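Local coordinates for protein MATE family efflux transporter (Vibrio cholerae, PDB 6IDP) that probably exports drugs and other toxic compounds across the bacterial inner membrane, undergoing an H+-dependent conformational change as part of its transport cycle, at residues L135-L138 / A139-T143; P55-M58 / V59-I63; A145-Y148 / F149-V153. All coordinates share one frame; numbering follows the deposited sequence.

All three contacts are local. Each joins consecutive turns of one helix, and none closes a loop between distant parts of the chain. Contact 2 comes first, near the start of helix 54-80. Contacts 1 and 3 follow on helix 124-156, separated by a single residue. The three run in series, so none nests in or crosses another. Contact 1 packs on contact 2 where Trp137 CZ2 comes 3.5 Å from Gln57 CB and Trp137 CZ3 meets Ile56. This ties helix 124-156 to helix 54-80. Contact 3 lies further along, about 15 Å from contact 2 between centres. All three belong to the N-terminal half of the transporter.

Contact 1: L135-L138 / A139-T143; sequences LWWL and ASAWT. With OLC ((2R)-2,3-dihydroxypropyl (9Z)-octadec-9-enoate), chain R.
Trp137 and Ala141, one turn apart, meet on the tightly packed inner side of this contact. The indole ring of Trp137 swings forward along the helix, with CG anti to the backbone N (chi1 -176°). Ala141 CB then sits over one face of the ring, towards its rim, 4.2 Å from CZ3 of Trp137. The ring is buried and also packs on Ile56 and Gln57 of helix 54-80. The backbones of the same two residues are joined by a hydrogen bond, with Ala141 N 2.9 Å from Trp137 O. The hydroxyl of Ser140 lies over the Trp137 ring too, its OG 3.9 Å from Trp137 CD1. This OG also turns back towards Trp137 O, but the modelled spacing is too short for the bond to be taken at face value. Ser140 N bonds to Trp136 O, and Trp142 N to Leu138 O at 3.0 Å. The step from Ala139 N to Leu135 O is longer and weak. At the far end, Ala139 O accepts from both Thr143 N and Thr143 OG1, which reach it from opposite faces of the carbonyl plane.

The other side is apolar and more open. Leu135 is exposed and Trp142 partly so, and a monoolein tail covers both along with Leu138. Leu135 CD2 is 3.8 Å from lipid C11. The terminal methyl carbon, C18, lies over one face of the Trp142 ring, 3.8 Å from its CD2. Helix 84-111 shares this face through Tyr110, Val102 and Ala103, and its Gly99 O accepts a hydrogen bond from Trp142 NE1.

Such a division, with small residues by a buried indole and apolar side chains against lipid and a neighbouring helix, is typical of a membrane-spanning helix at the rim of an alpha-helical transporter.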
loop_
_atom_site.group_PDB
_atom_site.type_symbol
_atom_site.label_atom_id
_atom_site.label_comp_id
_atom_site.label_asym_id
_atom_site.label_seq_id
_atom_site.Cartn_x
_atom_site.Cartn_y
_atom_site.Cartn_z
ATOM N N LEU A 135 13.948 16.100 11.131
ATOM C CA LEU A 135 14.912 15.316 11.894
ATOM C C LEU A 135 14.203 14.160 12.588
ATOM O O LEU A 135 14.555 12.992 12.399
ATOM C CB LEU A 135 15.640 16.189 12.917
ATOM C CG LEU A 135 16.643 17.180 12.324
ATOM C CD1 LEU A 135 17.246 18.061 13.406
ATOM C CD2 LEU A 135 17.728 16.432 11.566
ATOM N N TRP A 136 13.188 14.494 13.378
ATOM C CA TRP A 136 12.397 13.484 14.069
ATOM C C TRP A 136 11.590 12.636 13.093
ATOM O O TRP A 136 11.482 11.420 13.259
ATOM C CB TRP A 136 11.459 14.141 15.081
ATOM C CG TRP A 136 12.167 14.866 16.183
ATOM C CD1 TRP A 136 12.341 16.216 16.297
ATOM C CD2 TRP A 136 12.791 14.283 17.334
ATOM N NE1 TRP A 136 13.036 16.507 17.446
ATOM C CE2 TRP A 136 13.324 15.337 18.100
ATOM C CE3 TRP A 136 12.953 12.971 17.788
ATOM C CZ2 TRP A 136 14.006 15.121 19.295
ATOM C CZ3 TRP A 136 13.628 12.758 18.977
ATOM C CH2 TRP A 136 14.147 13.826 19.715
ATOM N N TRP A 137 11.024 13.275 12.073
ATOM C CA TRP A 137 10.122 12.570 11.172
ATOM C C TRP A 137 10.843 11.575 10.266
ATOM O O TRP A 137 10.353 10.469 10.054
ATOM C CB TRP A 137 9.318 13.553 10.314
ATOM C CG TRP A 137 8.340 12.822 9.463
ATOM C CD1 TRP A 137 7.078 12.442 9.809
ATOM C CD2 TRP A 137 8.560 12.331 8.137
ATOM N NE1 TRP A 137 6.490 11.761 8.773
ATOM C CE2 TRP A 137 7.380 11.677 7.735
ATOM C CE3 TRP A 137 9.636 12.388 7.248
ATOM C CZ2 TRP A 137 7.246 11.086 6.483
ATOM C CZ3 TRP A 137 9.501 11.800 6.007
ATOM C CH2 TRP A 137 8.315 11.159 5.634
ATOM N N LEU A 138 11.989 11.969 9.720
ATOM C CA LEU A 138 12.772 11.057 8.889
ATOM C C LEU A 138 13.256 9.870 9.714
ATOM O O LEU A 138 13.366 8.751 9.208
ATOM C CB LEU A 138 13.960 11.778 8.245
ATOM C CG LEU A 138 13.629 12.619 7.008
ATOM C CD1 LEU A 138 14.807 13.496 6.610
ATOM C CD2 LEU A 138 13.217 11.714 5.855
ATOM N N ALA A 139 13.531 10.119 10.991
ATOM C CA ALA A 139 13.923 9.059 11.914
ATOM C C ALA A 139 12.778 8.071 12.117
ATOM O O ALA A 139 12.996 6.867 12.234
ATOM C CB ALA A 139 14.356 9.650 13.243
ATOM N N SER A 140 11.556 8.595 12.162
ATOM C CA SER A 140 10.364 7.767 12.291
ATOM C C SER A 140 10.099 7.004 11.000
ATOM O O SER A 140 9.589 5.884 11.026
ATOM C CB SER A 140 9.144 8.623 12.653
ATOM O OG SER A 140 8.768 9.450 11.568
ATOM N N ALA A 141 10.442 7.616 9.872
ATOM C CA ALA A 141 10.269 6.968 8.578
ATOM C C ALA A 141 11.221 5.782 8.442
ATOM O O ALA A 141 10.849 4.736 7.908
ATOM C CB ALA A 141 10.488 7.964 7.449
ATOM N N TRP A 142 12.447 5.949 8.930
ATOM C CA TRP A 142 13.438 4.882 8.868
ATOM C C TRP A 142 13.028 3.718 9.759
ATOM O O TRP A 142 13.095 2.559 9.354
ATOM C CB TRP A 142 14.823 5.395 9.276
ATOM C CG TRP A 142 15.904 4.359 9.125
ATOM C CD1 TRP A 142 16.688 4.146 8.028
ATOM C CD2 TRP A 142 16.311 3.391 10.101
ATOM N NE1 TRP A 142 17.558 3.110 8.260
ATOM C CE2 TRP A 142 17.347 2.628 9.524
ATOM C CE3 TRP A 142 15.900 3.095 11.405
ATOM C CZ2 TRP A 142 17.980 1.588 10.210
ATOM C CZ3 TRP A 142 16.529 2.063 12.082
ATOM C CH2 TRP A 142 17.556 1.323 11.484
ATOM N N THR A 143 12.607 4.040 10.978
ATOM C CA THR A 143 12.173 3.032 11.936
ATOM C C THR A 143 10.954 2.269 11.407
ATOM O O THR A 143 10.860 1.053 11.565
ATOM C CB THR A 143 11.841 3.671 13.301
ATOM O OG1 THR A 143 12.950 4.467 13.734
ATOM C CG2 THR A 143 11.558 2.608 14.345
HETATM C C18 OLC R . 18.810 6.175 10.803
HETATM C C10 OLC R . 20.876 13.460 8.812
HETATM C C9 OLC R . 21.910 14.328 8.869
HETATM C C17 OLC R . 17.860 7.350 10.885
HETATM C C11 OLC R . 19.542 13.795 9.444
HETATM C C8 OLC R . 21.768 15.666 9.564
HETATM C C16 OLC R . 18.161 8.323 9.765
HETATM C C12 OLC R . 18.429 13.111 8.676
HETATM C C7 OLC R . 23.055 16.450 9.421
HETATM C C15 OLC R . 17.532 9.670 10.058
HETATM C C13 OLC R . 17.737 12.097 9.563
HETATM C C6 OLC R . 22.768 17.926 9.587
HETATM C C14 OLC R . 18.099 10.701 9.105
HETATM C C5 OLC R . 23.569 18.718 8.577
#

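Contact 2: P55-M58 / V59-I63; sequences PIQM and VIIGI
Val59 opens the second half of this contact by stepping back onto Pro55. Its CG2 branch reaches 3.7 Å from Pro55 O. The accompanying backbone bond, from Val59 N to the same oxygen, is weak at 3.4 Å. Ile60 is next. Its N is likewise only weakly bonded to Ile56 O. Its CG1 stands anti to the carbonyl carbon (chi1 -53°). This turns the branch back along the helix, and CG1 comes 3.2 Å from Ile56 O.

Ile61 is held more firmly. Its N lies 2.8 Å from Gln57 O, and the N-H points almost straight at the oxygen (166°). The donor sits nearly along the C=O axis. Its side chain lies beside that of Gln57, both pointing the same way. CG1 of Ile61 is 4.1 Å from Gln57 CG, so it is the aliphatic part of the glutamine that does the packing. At Gly62 the contact is made by backbone alone, its N bonding to Met58 O, also at 2.8 Å. Ile63 continues the helix by bonding its N to Val59 O at 3.0 Å. The bonds thus shorten after the first two steps. This is the regular i to i+4 bonding of an alpha helix, near the start of helix 54-80.

Around the helix, Ile56 and Ile60 are buried against Leu109 of helix 84-111, and Ile60 also meets Ile105. Helix 124-156 covers the side that carries Ile56 and Gln57. Met58 and Ile63 instead face helix 226-259, through Pro248 and Met241, while Ile61 touches a bound lipid.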
loop_
_atom_site.group_PDB
_atom_site.type_symbol
_atom_site.label_atom_id
_atom_site.label_comp_id
_atom_site.label_asym_id
_atom_site.label_seq_id
_atom_site.Cartn_x
_atom_site.Cartn_y
_atom_site.Cartn_z
ATOM N N PRO A 55 4.231 14.524 0.581
ATOM C CA PRO A 55 4.849 14.024 -0.655
ATOM C C PRO A 55 6.172 13.293 -0.426
ATOM O O PRO A 55 6.440 12.304 -1.108
ATOM C CB PRO A 55 5.073 15.298 -1.477
ATOM C CG PRO A 55 5.124 16.392 -0.476
ATOM C CD PRO A 55 4.141 15.997 0.578
ATOM N N ILE A 56 6.983 13.766 0.515
ATOM C CA ILE A 56 8.252 13.111 0.805
ATOM C C ILE A 56 7.990 11.762 1.475
ATOM O O ILE A 56 8.823 10.858 1.419
ATOM C CB ILE A 56 9.165 13.993 1.698
ATOM C CG1 ILE A 56 10.640 13.683 1.437
ATOM C CG2 ILE A 56 8.833 13.832 3.173
ATOM C CD1 ILE A 56 11.089 14.017 0.034
ATOM N N GLN A 57 6.816 11.627 2.086
ATOM C CA GLN A 57 6.415 10.380 2.722
ATOM C C GLN A 57 6.045 9.333 1.679
ATOM O O GLN A 57 6.395 8.162 1.818
ATOM C CB GLN A 57 5.237 10.611 3.670
ATOM C CG GLN A 57 4.819 9.382 4.460
ATOM C CD GLN A 57 3.575 9.627 5.288
ATOM O OE1 GLN A 57 2.523 9.981 4.756
ATOM N NE2 GLN A 57 3.690 9.449 6.599
ATOM N N MET A 58 5.334 9.763 0.640
ATOM C CA MET A 58 4.918 8.861 -0.429
ATOM C C MET A 58 6.121 8.205 -1.090
ATOM O O MET A 58 6.081 7.025 -1.445
ATOM C CB MET A 58 4.096 9.606 -1.481
ATOM C CG MET A 58 2.737 10.081 -1.005
ATOM S SD MET A 58 1.701 10.567 -2.399
ATOM C CE MET A 58 2.816 11.656 -3.279
ATOM N N VAL A 59 7.189 8.981 -1.250
ATOM C CA VAL A 59 8.425 8.484 -1.838
ATOM C C VAL A 59 9.049 7.387 -0.978
ATOM O O VAL A 59 9.431 6.334 -1.490
ATOM C CB VAL A 59 9.439 9.626 -2.041
ATOM C CG1 VAL A 59 10.831 9.072 -2.309
ATOM C CG2 VAL A 59 8.989 10.531 -3.178
ATOM N N ILE A 60 9.143 7.633 0.326
ATOM C CA ILE A 60 9.696 6.644 1.245
ATOM C C ILE A 60 8.828 5.390 1.273
ATOM O O ILE A 60 9.339 4.270 1.240
ATOM C CB ILE A 60 9.820 7.192 2.681
ATOM C CG1 ILE A 60 10.586 8.515 2.690
ATOM C CG2 ILE A 60 10.497 6.168 3.585
ATOM C CD1 ILE A 60 11.967 8.424 2.095
ATOM N N ILE A 61 7.515 5.589 1.333
ATOM C CA ILE A 61 6.578 4.474 1.362
ATOM C C ILE A 61 6.661 3.670 0.067
ATOM O O ILE A 61 6.704 2.440 0.098
ATOM C CB ILE A 61 5.131 4.958 1.585
ATOM C CG1 ILE A 61 5.006 5.624 2.956
ATOM C CG2 ILE A 61 4.156 3.795 1.480
ATOM C CD1 ILE A 61 5.462 4.750 4.104
ATOM N N GLY A 62 6.705 4.370 -1.064
ATOM C CA GLY A 62 6.846 3.722 -2.356
ATOM C C GLY A 62 8.109 2.885 -2.453
ATOM O O GLY A 62 8.125 1.837 -3.100
ATOM N N ILE A 63 9.169 3.346 -1.799
ATOM C CA ILE A 63 10.442 2.641 -1.812
ATOM C C ILE A 63 10.402 1.391 -0.933
ATOM O O ILE A 63 10.813 0.313 -1.362
ATOM C CB ILE A 63 11.589 3.567 -1.358
ATOM C CG1 ILE A 63 11.951 4.542 -2.481
ATOM C CG2 ILE A 63 12.810 2.759 -0.946
ATOM C CD1 ILE A 63 12.947 5.607 -2.076
#

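Contact 3: A145-Y148 / F149-V153; sequences AMLY and FYYSV. With OLC ((2R)-2,3-dihydroxypropyl (9Z)-octadec-9-enoate), chain B.
Leu147 and Tyr151 make the CH-pi contact of this helical turn. Leu147 CG lies over the face of the tyrosine ring, 4.0 Å from its centroid. The two side chains cross obliquely. CG of Leu147 is anti to the backbone N (chi1 -178°), which sends the branched end, CG and its methyls, forward onto the ring. Leu147 CD2 then comes 3.4 Å from Tyr151 OH. The same ring covers Leu147 O.

A Met-aromatic contact forms between Met146 and Phe149. Met146 SD approaches the phenyl ring at its edge, in the ring plane, with CD2 of Phe149 3.8 Å away. The bend at chi2 (-54°) brings the sulfur round to the ring edge. Ala145 adds to this cluster, its CB 4.0 Å from Phe149 CE2. Ala145 O lies over one face of the phenyl ring, 3.1 Å from Phe149 CG.

Hydrogen bonds hold the frame. Phe149 N, Tyr150 N and Tyr151 N bond to the carbonyl oxygens four residues back. Tyr148 O takes two bonds from Ser152: one from N at 2.9 Å and one from OG at 3.0 Å. They arrive from opposite faces of the carbonyl plane. This gives the serine O-H a partner within its own helix.

Lipid contacts complete the surface. A monoolein tail runs past Tyr151, with its C18 3.6 Å from CE2 of that residue, and also reaches Tyr148.

Four helices surround the aromatic group. Phe149 faces helices 54-80 and 84-111, Leu147 and Tyr150 face helix 189-213, and Tyr151 packs on helix 161-184. Close aromatic and aliphatic packing of this kind, with a serine hydroxyl returned to its own backbone, is typical of a buried stretch of a transmembrane helix in a helical bundle.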
loop_
_atom_site.group_PDB
_atom_site.type_symbol
_atom_site.label_atom_id
_atom_site.label_comp_id
_atom_site.label_asym_id
_atom_site.label_seq_id
_atom_site.Cartn_x
_atom_site.Cartn_y
_atom_site.Cartn_z
ATOM N N ALA A 145 10.131 1.908 8.181
ATOM C CA ALA A 145 10.576 1.121 7.038
ATOM C C ALA A 145 11.201 -0.196 7.490
ATOM O O ALA A 145 10.930 -1.245 6.911
ATOM C CB ALA A 145 11.563 1.917 6.200
ATOM N N MET A 146 12.030 -0.129 8.531
ATOM C CA MET A 146 12.703 -1.307 9.066
ATOM C C MET A 146 11.722 -2.313 9.655
ATOM O O MET A 146 11.870 -3.519 9.452
ATOM C CB MET A 146 13.724 -0.907 10.132
ATOM C CG MET A 146 14.886 -0.096 9.605
ATOM S SD MET A 146 15.727 -0.901 8.231
ATOM C CE MET A 146 16.195 -2.466 8.974
ATOM N N LEU A 147 10.738 -1.817 10.399
ATOM C CA LEU A 147 9.691 -2.676 10.940
ATOM C C LEU A 147 8.939 -3.347 9.794
ATOM O O LEU A 147 8.615 -4.532 9.861
ATOM C CB LEU A 147 8.730 -1.877 11.825
ATOM C CG LEU A 147 7.603 -2.648 12.518
ATOM C CD1 LEU A 147 8.163 -3.786 13.358
ATOM C CD2 LEU A 147 6.760 -1.720 13.379
ATOM N N TYR A 148 8.683 -2.583 8.735
ATOM C CA TYR A 148 7.992 -3.103 7.563
ATOM C C TYR A 148 8.804 -4.199 6.870
ATOM O O TYR A 148 8.242 -5.177 6.375
ATOM C CB TYR A 148 7.678 -1.974 6.576
ATOM C CG TYR A 148 6.861 -2.431 5.385
ATOM C CD1 TYR A 148 5.484 -2.577 5.481
ATOM C CD2 TYR A 148 7.466 -2.724 4.168
ATOM C CE1 TYR A 148 4.730 -2.999 4.402
ATOM C CE2 TYR A 148 6.719 -3.147 3.080
ATOM C CZ TYR A 148 5.351 -3.282 3.205
ATOM O OH TYR A 148 4.600 -3.699 2.130
ATOM N N PHE A 149 10.123 -4.033 6.835
ATOM C CA PHE A 149 10.996 -5.026 6.219
ATOM C C PHE A 149 10.987 -6.329 7.017
ATOM O O PHE A 149 11.019 -7.416 6.440
ATOM C CB PHE A 149 12.425 -4.488 6.086
ATOM C CG PHE A 149 12.539 -3.276 5.202
ATOM C CD1 PHE A 149 11.719 -3.125 4.092
ATOM C CD2 PHE A 149 13.464 -2.279 5.487
ATOM C CE1 PHE A 149 11.824 -2.005 3.281
ATOM C CE2 PHE A 149 13.569 -1.155 4.683
ATOM C CZ PHE A 149 12.753 -1.019 3.579
ATOM N N TYR A 150 10.948 -6.216 8.342
ATOM C CA TYR A 150 10.790 -7.391 9.195
ATOM C C TYR A 150 9.453 -8.071 8.920
ATOM O O TYR A 150 9.371 -9.299 8.876
ATOM C CB TYR A 150 10.888 -7.023 10.676
ATOM C CG TYR A 150 12.299 -6.916 11.209
ATOM C CD1 TYR A 150 13.112 -8.038 11.308
ATOM C CD2 TYR A 150 12.811 -5.697 11.636
ATOM C CE1 TYR A 150 14.403 -7.945 11.803
ATOM C CE2 TYR A 150 14.095 -5.594 12.134
ATOM C CZ TYR A 150 14.886 -6.720 12.215
ATOM O OH TYR A 150 16.165 -6.617 12.709
ATOM N N TYR A 151 8.409 -7.263 8.746
ATOM C CA TYR A 151 7.080 -7.772 8.421
ATOM C C TYR A 151 7.101 -8.537 7.103
ATOM O O TYR A 151 6.417 -9.548 6.951
ATOM C CB TYR A 151 6.056 -6.632 8.333
ATOM C CG TYR A 151 5.654 -6.027 9.658
ATOM C CD1 TYR A 151 6.007 -6.628 10.861
ATOM C CD2 TYR A 151 4.909 -4.855 9.705
ATOM C CE1 TYR A 151 5.631 -6.070 12.074
ATOM C CE2 TYR A 151 4.532 -4.292 10.910
ATOM C CZ TYR A 151 4.893 -4.902 12.088
ATOM O OH TYR A 151 4.516 -4.338 13.283
ATOM N N SER A 152 7.886 -8.040 6.153
ATOM C CA SER A 152 7.986 -8.651 4.834
ATOM C C SER A 152 8.705 -9.994 4.891
ATOM O O SER A 152 8.369 -10.909 4.144
ATOM C CB SER A 152 8.702 -7.712 3.861
ATOM O OG SER A 152 7.979 -6.502 3.712
ATOM N N VAL A 153 9.692 -10.108 5.775
ATOM C CA VAL A 153 10.382 -11.375 5.975
ATOM C C VAL A 153 9.448 -12.403 6.628
ATOM O O VAL A 153 9.434 -13.568 6.231
ATOM C CB VAL A 153 11.660 -11.193 6.826
ATOM C CG1 VAL A 153 12.260 -12.540 7.201
ATOM C CG2 VAL A 153 12.677 -10.344 6.073
HETATM C C18 OLC B . 4.110 -0.743 10.756
HETATM C C10 OLC B . 1.749 0.507 4.240
HETATM C C9 OLC B . 1.085 -0.396 3.489
HETATM C C17 OLC B . 4.664 -0.557 9.361
HETATM C C11 OLC B . 3.252 0.635 4.132
HETATM C C8 OLC B . 1.836 -1.291 2.528
HETATM C C16 OLC B . 5.393 0.767 9.276
HETATM C C12 OLC B . 3.766 1.570 5.206
HETATM C C15 OLC B . 5.282 1.335 7.876
HETATM C C13 OLC B . 3.195 1.164 6.548
HETATM C C14 OLC B . 3.901 1.913 7.659
#